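Local coordinates for spherulin-3A (Physarum polycephalum, PDB 1HDF), which serves as a structural protein of the beta/gamma-crystallin family and binds calcium between its paired Greek-key motifs, at residues Val15-His20 with Asp45-Val50. Sequence-based numbering, arbitrary orientation.
Sequences VFLYKH and DVVSSV. With CA (calcium ion), chain C; CA (calcium ion), chain D.
S49 stands beside Y18 in an antiparallel pair, its OG 3.0 Å from CB of Y18 and oblique to the tyrosine ring, while its carbonyl O lies in the ring plane at the edge. With OG set between the backbone N and the carbonyl carbon (chi1 64°), the hydroxyl donates to O of H20 at 2.9 Å, in the carbonyl plane. A valine here would probably leave the H20 carbonyl without this donor. N of Y18 gives a bond to O of S49, and O of Y18 takes N of S48 at 2.9 Å, almost straight (177°), plus a weak bond from N of S49; S48 and S49 both face Y18, a classic beta bulge. On the other face L17 and V50 lie side by side, CD2 to CG2 3.9 Å, with L17 and V15 also touching M94 of strand 93-98, and V15 CG1 meets V50 CG1 at 3.7 Å. Beyond the bulge, K19 runs extended across V46, its CG 4.0 Å from the valine CB. There O of K19, O of V46 and OG of S48 converge on one calcium, with D89 and two waters; OG of S48 sits 2.3 Å from the ion and is also hydrogen-bonded to ND2 of N88. D45 binds the second calcium through OD1. The close K19 and V46 carbonyl oxygens would probably repel each other without the ion; with D89 of the second Greek key as a ligand, the same calcium also links the two motifs.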
loop_
_atom_site.group_PDB
_atom_site.type_symbol
_atom_site.label_atom_id
_atom_site.label_comp_id
_atom_site.label_asym_id
_atom_site.label_seq_id
_atom_site.Cartn_x
_atom_site.Cartn_y
_atom_site.Cartn_z
ATOM N N VAL A 15 4.298 6.018 14.599
ATOM C CA VAL A 15 3.660 7.045 15.395
ATOM C C VAL A 15 3.114 6.353 16.629
ATOM O O VAL A 15 2.414 5.347 16.524
ATOM C CB VAL A 15 2.499 7.716 14.636
ATOM C CG1 VAL A 15 1.800 8.718 15.555
ATOM C CG2 VAL A 15 3.029 8.420 13.394
ATOM N N PHE A 16 3.457 6.881 17.797
ATOM C CA PHE A 16 2.996 6.308 19.052
ATOM C C PHE A 16 1.838 7.133 19.568
ATOM O O PHE A 16 1.968 8.341 19.741
ATOM C CB PHE A 16 4.113 6.310 20.103
ATOM C CG PHE A 16 5.237 5.354 19.818
ATOM C CD1 PHE A 16 5.110 4.359 18.842
ATOM C CD2 PHE A 16 6.424 5.426 20.552
ATOM C CE1 PHE A 16 6.159 3.449 18.603
ATOM C CE2 PHE A 16 7.474 4.528 20.323
ATOM C CZ PHE A 16 7.341 3.535 19.346
ATOM N N LEU A 17 0.710 6.472 19.805
ATOM C CA LEU A 17 -0.489 7.123 20.314
ATOM C C LEU A 17 -0.692 6.671 21.761
ATOM O O LEU A 17 -0.688 5.477 22.045
ATOM C CB LEU A 17 -1.700 6.734 19.458
ATOM C CG LEU A 17 -1.602 7.077 17.963
ATOM C CD1 LEU A 17 -2.863 6.617 17.231
ATOM C CD2 LEU A 17 -1.391 8.592 17.789
ATOM N N TYR A 18 -0.856 7.626 22.670
ATOM C CA TYR A 18 -1.047 7.307 24.080
ATOM C C TYR A 18 -2.415 7.757 24.566
ATOM O O TYR A 18 -2.882 8.841 24.216
ATOM C CB TYR A 18 0.037 7.976 24.924
ATOM C CG TYR A 18 1.446 7.673 24.476
ATOM C CD1 TYR A 18 1.997 8.311 23.367
ATOM C CD2 TYR A 18 2.229 6.743 25.163
ATOM C CE1 TYR A 18 3.300 8.032 22.951
ATOM C CE2 TYR A 18 3.523 6.456 24.759
ATOM C CZ TYR A 18 4.054 7.100 23.651
ATOM O OH TYR A 18 5.327 6.787 23.230
ATOM N N LYS A 19 -3.046 6.929 25.394
ATOM C CA LYS A 19 -4.376 7.240 25.912
ATOM C C LYS A 19 -4.403 8.427 26.879
ATOM O O LYS A 19 -5.382 9.175 26.924
ATOM C CB LYS A 19 -4.979 6.002 26.585
ATOM C CG LYS A 19 -6.435 6.158 26.960
ATOM C CD LYS A 19 -7.027 4.839 27.422
ATOM C CE LYS A 19 -8.502 4.985 27.753
ATOM N NZ LYS A 19 -9.100 3.673 28.149
ATOM N N HIS A 20 -3.342 8.602 27.657
ATOM C CA HIS A 20 -3.303 9.729 28.585
ATOM C C HIS A 20 -2.249 10.731 28.160
ATOM O O HIS A 20 -1.401 10.434 27.314
ATOM C CB HIS A 20 -3.023 9.246 30.009
ATOM C CG HIS A 20 -4.097 8.365 30.561
ATOM N ND1 HIS A 20 -3.942 7.637 31.721
ATOM C CD2 HIS A 20 -5.333 8.069 30.096
ATOM C CE1 HIS A 20 -5.035 6.929 31.945
ATOM N NE2 HIS A 20 -5.896 7.173 30.972
ATOM N N ASP A 45 -11.397 8.048 19.833
ATOM C CA ASP A 45 -11.642 9.120 20.782
ATOM C C ASP A 45 -11.010 9.031 22.169
ATOM O O ASP A 45 -11.603 9.513 23.131
ATOM C CB ASP A 45 -13.154 9.322 20.938
ATOM C CG ASP A 45 -13.812 9.812 19.657
ATOM O OD1 ASP A 45 -13.083 10.304 18.769
ATOM O OD2 ASP A 45 -15.054 9.723 19.542
ATOM N N VAL A 46 -9.823 8.435 22.290
ATOM C CA VAL A 46 -9.172 8.362 23.605
ATOM C C VAL A 46 -7.738 8.885 23.631
ATOM O O VAL A 46 -7.164 9.059 24.702
ATOM C CB VAL A 46 -9.145 6.915 24.173
ATOM C CG1 VAL A 46 -10.563 6.322 24.160
ATOM C CG2 VAL A 46 -8.159 6.056 23.393
ATOM N N VAL A 47 -7.165 9.139 22.459
ATOM C CA VAL A 47 -5.788 9.619 22.364
ATOM C C VAL A 47 -5.586 11.002 22.989
ATOM O O VAL A 47 -6.339 11.932 22.721
ATOM C CB VAL A 47 -5.315 9.638 20.885
ATOM C CG1 VAL A 47 -3.888 10.158 20.787
ATOM C CG2 VAL A 47 -5.394 8.235 20.309
ATOM N N SER A 48 -4.554 11.130 23.817
ATOM C CA SER A 48 -4.276 12.393 24.482
ATOM C C SER A 48 -2.878 12.956 24.234
ATOM O O SER A 48 -2.671 14.154 24.394
ATOM C CB SER A 48 -4.525 12.241 25.980
ATOM O OG SER A 48 -5.890 11.922 26.205
ATOM N N SER A 49 -1.929 12.096 23.863
ATOM C CA SER A 49 -0.556 12.521 23.568
ATOM C C SER A 49 -0.008 11.742 22.366
ATOM O O SER A 49 -0.435 10.619 22.093
ATOM C CB SER A 49 0.359 12.331 24.787
ATOM O OG SER A 49 0.483 10.969 25.148
ATOM N N VAL A 50 0.945 12.338 21.651
ATOM C CA VAL A 50 1.502 11.705 20.456
ATOM C C VAL A 50 3.006 11.910 20.251
ATOM O O VAL A 50 3.579 12.896 20.700
ATOM C CB VAL A 50 0.782 12.236 19.183
ATOM C CG1 VAL A 50 1.271 11.490 17.941
ATOM C CG2 VAL A 50 -0.719 12.105 19.341
HETATM CA CA CA C . -7.390 10.238 26.582
HETATM CA CA CA D . -13.894 11.543 16.748
HETATM O O HOH W 1 -16.045 10.034 16.943
HETATM O O HOH W 2 -9.163 8.677 27.360
HETATM O O HOH W 3 -7.925 11.606 28.769
HETATM O O HOH W 4 -16.105 11.846 15.165
HETATM O O HOH W 5 -15.123 13.650 18.079
#